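Local coordinates for protein nigritoxine (Vibrio nigripulchritudo, PDB 5M41) that acts as a bacterial toxin against crustaceans and insects, at residues P515-P520 and E524-E529; E548-R553 and E627-K632. All coordinates share one frame; numbering follows the deposited sequence.

Interaction 1. Residues P515-P520 and E524-E529; sequences PVPNEP and ENRLQE
V516 and E524 meet where the chain leaves one strand of a hairpin and enters the next. Their CA atoms, 6.2 Å apart, are the closest pair between the two segments, and the side chains cross at about a right angle. One branch of the valine does the touching: CG2 of V516 lies 4.0 Å from OE1 of E524. With CG1 anti to the backbone N (chi1 -180°), CG2 is left beside that nitrogen, on the flank where the glutamate passes. E524 sets off with CG between its own backbone N and carbonyl carbon (chi1 75°) and then runs extended, which carries the carboxylate from the strand to the loop. Its other oxygen has two neighbours. OE2 of E524 forms a salt bridge of 2.7 Å with NH1 of R526, two residues along the same strand, and CD of P517 stands 4.1 Å from that OE2. The proline ring also reaches the guanidinium at its edge, near the plane, with CD of P517 4.2 Å from NH1 of R526. No hydrogen bond links the segments: P517 lies against an ion pair made within the strand, and the 160 Å² buried in all marks a light surface contact. R526 has a further, weak and long ion pair through NE with D542. The backbone fixes the pairing more firmly, for E524 is hydrogen-bonded to V514 and R526 to R512. The contact sits at the turn end of the β-hairpin of strands 505-515 and 523-532, the middle pair of a four-stranded antiparallel sheet, with V516 bonded through its backbone to N522.

Interaction 2. Residues E548-R553 and E627-K632; sequences EEFDFR and EWLVRK
V630 carries most of the contact with E549 and F550, one methyl to each. CG2 of V630 packs 3.8 Å from CB of F550, close to the helix backbone, while CG1 of V630 lies 3.7 Å from OE2 of E549. The valine can serve both because CG1 is anti to its backbone N (chi1 167°) and CG2 sits beside that nitrogen. This is the tight part, where the CA atoms of F550 and V630 come within 6.2 Å. Packing is looser at the F550 ring, which CD1 of L629 approaches obliquely, 4.1 Å from CE1 of F550. Beyond the CG1 contact the interface turns polar, with a single bridging water. It donates to OE2 of E549 and, at 2.7 Å, to the carbonyl O of V630, so it bridges two acceptors where no direct hydrogen bond joins the helices. R553, one turn beyond E549, grips the same OE2 side-on: its NE, 2.9 Å from OE2 of E549, meets the anti lone pair, and NH2 adds a longer bond. These donors hold the carboxylate in place and probably favour its charged form although the residue is buried. The helix segments cross at 73° with their axes 9.5 Å apart. Helix 546-555 is flanked by strand 523-532, through L527, whereas helix 625-632 leans on helix 603-614, where L629 touches Y609.

Overall arrangement
From the N terminus, the chain first closes interaction 1, a local hairpin turn with three residues between its segments, and only then opens interaction 2. The two are in series, neither nested nor crossed. After strand 523-532 the chain passes through strand 538-542 into helix 546-555, then spends 73 residues, including four strands of a six-stranded antiparallel sheet, before returning at 627-632. Interaction 2 therefore closes a long loop and ties the helix that follows the four-stranded sheet to a helix beyond most of the next sheet. The centres of the two interactions are about 16 Å apart, and L527, on the strand of interaction 1, packs on E549, F552 and R553.

Interaction 1. Residues P515-P520 and E524-E529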
loop_
_atom_site.group_PDB
_atom_site.type_symbol
_atom_site.label_atom_id
_atom_site.label_comp_id
_atom_site.label_asym_id
_atom_site.label_seq_id
_atom_site.Cartn_x
_atom_site.Cartn_y
_atom_site.Cartn_z
ATOM N N PRO A 515 -38.873 1.336 -22.026
ATOM C CA PRO A 515 -39.186 0.106 -22.753
ATOM C C PRO A 515 -38.007 -0.842 -22.756
ATOM O O PRO A 515 -36.874 -0.390 -22.852
ATOM C CB PRO A 515 -39.448 0.600 -24.181
ATOM C CG PRO A 515 -39.925 1.999 -24.010
ATOM C CD PRO A 515 -39.157 2.540 -22.835
ATOM N N VAL A 516 -38.282 -2.137 -22.623
ATOM C CA VAL A 516 -37.276 -3.186 -22.793
ATOM C C VAL A 516 -36.987 -3.265 -24.294
ATOM O O VAL A 516 -37.705 -3.962 -25.011
ATOM C CB VAL A 516 -37.789 -4.557 -22.282
ATOM C CG1 VAL A 516 -36.730 -5.640 -22.466
ATOM C CG2 VAL A 516 -38.234 -4.471 -20.826
ATOM N N PRO A 517 -35.930 -2.563 -24.769
ATOM C CA PRO A 517 -35.783 -2.192 -26.195
ATOM C C PRO A 517 -35.791 -3.373 -27.186
ATOM O O PRO A 517 -34.786 -3.632 -27.875
ATOM C CB PRO A 517 -34.444 -1.427 -26.232
ATOM C CG PRO A 517 -34.143 -1.079 -24.809
ATOM C CD PRO A 517 -34.720 -2.207 -24.001
ATOM N N ASN A 518 -36.946 -4.053 -27.253
ATOM C CA ASN A 518 -37.163 -5.249 -28.075
ATOM C C ASN A 518 -38.600 -5.751 -27.957
ATOM O O ASN A 518 -39.363 -5.700 -28.926
ATOM C CB ASN A 518 -36.191 -6.377 -27.708
ATOM C CG ASN A 518 -35.148 -6.624 -28.782
ATOM O OD1 ASN A 518 -35.097 -5.918 -29.796
ATOM N ND2 ASN A 518 -34.312 -7.635 -28.569
ATOM N N GLU A 519 -38.956 -6.225 -26.763
ATOM C CA GLU A 519 -40.286 -6.771 -26.489
ATOM C C GLU A 519 -41.269 -5.657 -26.125
ATOM O O GLU A 519 -41.138 -5.033 -25.062
ATOM C CB GLU A 519 -40.233 -7.789 -25.348
ATOM C CG GLU A 519 -38.895 -8.484 -25.171
ATOM C CD GLU A 519 -38.584 -8.767 -23.713
ATOM O OE1 GLU A 519 -38.916 -7.930 -22.846
ATOM O OE2 GLU A 519 -38.001 -9.830 -23.428
ATOM N N PRO A 520 -42.266 -5.405 -27.001
ATOM C CA PRO A 520 -43.252 -4.371 -26.696
ATOM C C PRO A 520 -44.136 -4.809 -25.531
ATOM O O PRO A 520 -44.329 -6.010 -25.319
ATOM C CB PRO A 520 -44.083 -4.268 -27.992
ATOM C CG PRO A 520 -43.350 -5.067 -29.025
ATOM C CD PRO A 520 -42.588 -6.106 -28.259
ATOM N N GLU A 524 -38.816 -1.519 -17.875
ATOM C CA GLU A 524 -37.846 -1.795 -16.827
ATOM C C GLU A 524 -37.322 -0.461 -16.326
ATOM O O GLU A 524 -37.486 0.567 -16.998
ATOM C CB GLU A 524 -36.692 -2.626 -17.383
ATOM C CG GLU A 524 -35.742 -1.807 -18.247
ATOM C CD GLU A 524 -34.807 -2.640 -19.092
ATOM O OE1 GLU A 524 -34.796 -3.875 -18.938
ATOM O OE2 GLU A 524 -34.078 -2.050 -19.918
ATOM N N ASN A 525 -36.683 -0.480 -15.157
ATOM C CA ASN A 525 -36.116 0.727 -14.544
ATOM C C ASN A 525 -34.662 0.913 -14.956
ATOM O O ASN A 525 -33.914 -0.058 -15.062
ATOM C CB ASN A 525 -36.252 0.677 -13.018
ATOM C CG ASN A 525 -37.699 0.524 -12.565
ATOM O OD1 ASN A 525 -38.483 1.467 -12.626
ATOM N ND2 ASN A 525 -38.057 -0.667 -12.114
ATOM N N ARG A 526 -34.273 2.161 -15.209
ATOM C CA ARG A 526 -32.905 2.465 -15.581
ATOM C C ARG A 526 -32.516 3.821 -15.083
ATOM O O ARG A 526 -33.293 4.774 -15.234
ATOM C CB ARG A 526 -32.721 2.409 -17.092
ATOM C CG ARG A 526 -32.231 1.069 -17.598
ATOM C CD ARG A 526 -31.705 1.220 -19.008
ATOM N NE ARG A 526 -30.823 0.116 -19.369
ATOM C CZ ARG A 526 -31.054 -0.738 -20.362
ATOM N NH1 ARG A 526 -32.143 -0.617 -21.117
ATOM N NH2 ARG A 526 -30.184 -1.711 -20.606
ATOM N N LEU A 527 -31.316 3.906 -14.492
ATOM C CA LEU A 527 -30.734 5.189 -14.131
ATOM C C LEU A 527 -30.236 5.867 -15.415
ATOM O O LEU A 527 -29.432 5.298 -16.167
ATOM C CB LEU A 527 -29.583 5.018 -13.143
ATOM C CG LEU A 527 -29.986 4.660 -11.702
ATOM C CD1 LEU A 527 -28.802 4.105 -10.904
ATOM C CD2 LEU A 527 -30.651 5.840 -10.989
ATOM N N GLN A 528 -30.715 7.079 -15.675
ATOM C CA GLN A 528 -30.377 7.729 -16.936
ATOM C C GLN A 528 -30.023 9.167 -16.695
ATOM O O GLN A 528 -30.524 9.794 -15.763
ATOM C CB GLN A 528 -31.529 7.601 -17.933
ATOM C CG GLN A 528 -31.670 6.210 -18.527
ATOM C CD GLN A 528 -32.720 6.128 -19.631
ATOM O OE1 GLN A 528 -33.872 6.506 -19.438
ATOM N NE2 GLN A 528 -32.327 5.596 -20.780
ATOM N N GLU A 529 -29.121 9.679 -17.516
ATOM C CA GLU A 529 -28.812 11.092 -17.474
ATOM C C GLU A 529 -29.604 11.829 -18.582
ATOM O O GLU A 529 -29.736 11.325 -19.701
ATOM C CB GLU A 529 -27.308 11.330 -17.612
ATOM C CG GLU A 529 -26.784 11.173 -19.028
ATOM C CD GLU A 529 -25.562 12.027 -19.337
ATOM O OE1 GLU A 529 -25.500 13.215 -18.939
ATOM O OE2 GLU A 529 -24.657 11.493 -20.009
#

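Interaction 2. Residues E548-R553 and E627-K632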
loop_
_atom_site.group_PDB
_atom_site.type_symbol
_atom_site.label_atom_id
_atom_site.label_comp_id
_atom_site.label_asym_id
_atom_site.label_seq_id
_atom_site.Cartn_x
_atom_site.Cartn_y
_atom_site.Cartn_z
ATOM N N GLU A 548 -19.349 3.712 -13.667
ATOM C CA GLU A 548 -19.941 5.007 -13.368
ATOM C C GLU A 548 -21.252 4.886 -12.564
ATOM O O GLU A 548 -21.469 5.668 -11.629
ATOM C CB GLU A 548 -20.142 5.815 -14.657
ATOM C CG GLU A 548 -20.192 7.314 -14.430
ATOM C CD GLU A 548 -20.534 8.100 -15.696
ATOM O OE1 GLU A 548 -20.281 7.612 -16.819
ATOM O OE2 GLU A 548 -21.062 9.219 -15.564
ATOM N N GLU A 549 -22.127 3.936 -12.933
ATOM C CA GLU A 549 -23.357 3.671 -12.133
ATOM C C GLU A 549 -22.990 3.268 -10.701
ATOM O O GLU A 549 -23.644 3.683 -9.732
ATOM C CB GLU A 549 -24.243 2.567 -12.735
ATOM C CG GLU A 549 -25.574 2.441 -11.990
ATOM C CD GLU A 549 -26.587 1.521 -12.662
ATOM O OE1 GLU A 549 -26.731 1.594 -13.903
ATOM O OE2 GLU A 549 -27.243 0.715 -11.942
ATOM N N PHE A 550 -21.947 2.452 -10.580
ATOM C CA PHE A 550 -21.488 1.996 -9.258
ATOM C C PHE A 550 -21.071 3.205 -8.415
ATOM O O PHE A 550 -21.480 3.336 -7.271
ATOM C CB PHE A 550 -20.339 0.975 -9.393
ATOM C CG PHE A 550 -19.805 0.467 -8.070
ATOM C CD1 PHE A 550 -20.450 -0.552 -7.386
ATOM C CD2 PHE A 550 -18.641 1.010 -7.522
ATOM C CE1 PHE A 550 -19.945 -1.038 -6.186
ATOM C CE2 PHE A 550 -18.133 0.530 -6.322
ATOM C CZ PHE A 550 -18.793 -0.494 -5.652
ATOM N N ASP A 551 -20.276 4.098 -9.000
ATOM C CA ASP A 551 -19.836 5.295 -8.297
ATOM C C ASP A 551 -21.049 6.202 -7.968
ATOM O O ASP A 551 -21.176 6.720 -6.848
ATOM C CB ASP A 551 -18.773 6.015 -9.136
ATOM C CG ASP A 551 -18.291 7.305 -8.505
ATOM O OD1 ASP A 551 -17.735 7.281 -7.391
ATOM O OD2 ASP A 551 -18.455 8.364 -9.133
ATOM N N PHE A 552 -21.960 6.372 -8.929
ATOM C CA PHE A 552 -23.169 7.140 -8.644
ATOM C C PHE A 552 -23.941 6.544 -7.472
ATOM O O PHE A 552 -24.393 7.265 -6.575
ATOM C CB PHE A 552 -24.086 7.240 -9.858
ATOM C CG PHE A 552 -25.465 7.743 -9.523
ATOM C CD1 PHE A 552 -25.701 9.102 -9.377
ATOM C CD2 PHE A 552 -26.521 6.860 -9.348
ATOM C CE1 PHE A 552 -26.963 9.576 -9.060
ATOM C CE2 PHE A 552 -27.793 7.318 -9.026
ATOM C CZ PHE A 552 -28.014 8.683 -8.885
ATOM N N ARG A 553 -24.080 5.223 -7.485
ATOM C CA ARG A 553 -24.858 4.533 -6.461
ATOM C C ARG A 553 -24.243 4.665 -5.079
ATOM O O ARG A 553 -24.968 4.713 -4.097
ATOM C CB ARG A 553 -25.069 3.071 -6.824
ATOM C CG ARG A 553 -26.163 2.847 -7.859
ATOM C CD ARG A 553 -26.290 1.363 -8.138
ATOM N NE ARG A 553 -27.386 1.020 -9.034
ATOM C CZ ARG A 553 -28.666 0.905 -8.679
ATOM N NH1 ARG A 553 -29.070 1.145 -7.425
ATOM N NH2 ARG A 553 -29.560 0.561 -9.600
ATOM N N GLU A 627 -19.228 -4.885 -11.785
ATOM C CA GLU A 627 -20.174 -5.204 -12.842
ATOM C C GLU A 627 -21.278 -6.092 -12.250
ATOM O O GLU A 627 -22.467 -5.892 -12.541
ATOM C CB GLU A 627 -19.464 -5.895 -14.020
ATOM C CG GLU A 627 -18.561 -4.961 -14.826
ATOM C CD GLU A 627 -17.860 -5.626 -16.007
ATOM O OE1 GLU A 627 -17.791 -6.858 -16.092
ATOM O OE2 GLU A 627 -17.346 -4.905 -16.871
ATOM N N TRP A 628 -20.891 -7.043 -11.391
ATOM C CA TRP A 628 -21.873 -7.960 -10.825
ATOM C C TRP A 628 -22.930 -7.222 -10.040
ATOM O O TRP A 628 -24.123 -7.525 -10.160
ATOM C CB TRP A 628 -21.209 -9.079 -10.008
ATOM C CG TRP A 628 -22.172 -10.177 -9.605
ATOM C CD1 TRP A 628 -22.328 -11.435 -10.187
ATOM C CD2 TRP A 628 -23.167 -10.137 -8.524
ATOM N NE1 TRP A 628 -23.313 -12.152 -9.544
ATOM C CE2 TRP A 628 -23.862 -11.426 -8.554
ATOM C CE3 TRP A 628 -23.540 -9.189 -7.573
ATOM C CZ2 TRP A 628 -24.873 -11.738 -7.650
ATOM C CZ3 TRP A 628 -24.562 -9.512 -6.670
ATOM C CH2 TRP A 628 -25.210 -10.752 -6.714
ATOM N N LEU A 629 -22.511 -6.244 -9.237
ATOM C CA LEU A 629 -23.425 -5.510 -8.348
ATOM C C LEU A 629 -24.361 -4.549 -9.091
ATOM O O LEU A 629 -25.542 -4.424 -8.748
ATOM C CB LEU A 629 -22.632 -4.751 -7.269
ATOM C CG LEU A 629 -21.978 -5.665 -6.218
ATOM C CD1 LEU A 629 -20.890 -4.940 -5.419
ATOM C CD2 LEU A 629 -23.045 -6.271 -5.306
ATOM N N VAL A 630 -23.828 -3.872 -10.099
ATOM C CA VAL A 630 -24.630 -3.015 -10.946
ATOM C C VAL A 630 -25.658 -3.894 -11.659
ATOM O O VAL A 630 -26.830 -3.552 -11.695
ATOM C CB VAL A 630 -23.751 -2.219 -11.950
ATOM C CG1 VAL A 630 -24.602 -1.571 -13.043
ATOM C CG2 VAL A 630 -22.946 -1.155 -11.205
ATOM N N ARG A 631 -25.223 -5.041 -12.187
ATOM C CA ARG A 631 -26.122 -5.922 -12.938
ATOM C C ARG A 631 -27.211 -6.546 -12.056
ATOM O O ARG A 631 -28.286 -6.890 -12.544
ATOM C CB ARG A 631 -25.317 -6.990 -13.678
ATOM C CG ARG A 631 -26.128 -7.926 -14.561
ATOM C CD ARG A 631 -25.225 -8.869 -15.343
ATOM N NE ARG A 631 -24.293 -9.587 -14.472
ATOM C CZ ARG A 631 -22.965 -9.497 -14.557
ATOM N NH1 ARG A 631 -22.402 -8.738 -15.484
ATOM N NH2 ARG A 631 -22.196 -10.178 -13.722
ATOM N N LYS A 632 -26.945 -6.667 -10.752
ATOM C CA LYS A 632 -27.899 -7.262 -9.808
ATOM C C LYS A 632 -29.241 -6.526 -9.852
ATOM O O LYS A 632 -30.292 -7.162 -9.804
ATOM C CB LYS A 632 -27.294 -7.323 -8.382
ATOM C CG LYS A 632 -28.238 -7.602 -7.208
ATOM C CD LYS A 632 -28.668 -6.299 -6.535
ATOM C CE LYS A 632 -29.766 -6.533 -5.513
ATOM N NZ LYS A 632 -30.525 -5.291 -5.155
HETATM O O HOH W 1 -28.352 -1.498 -12.572
#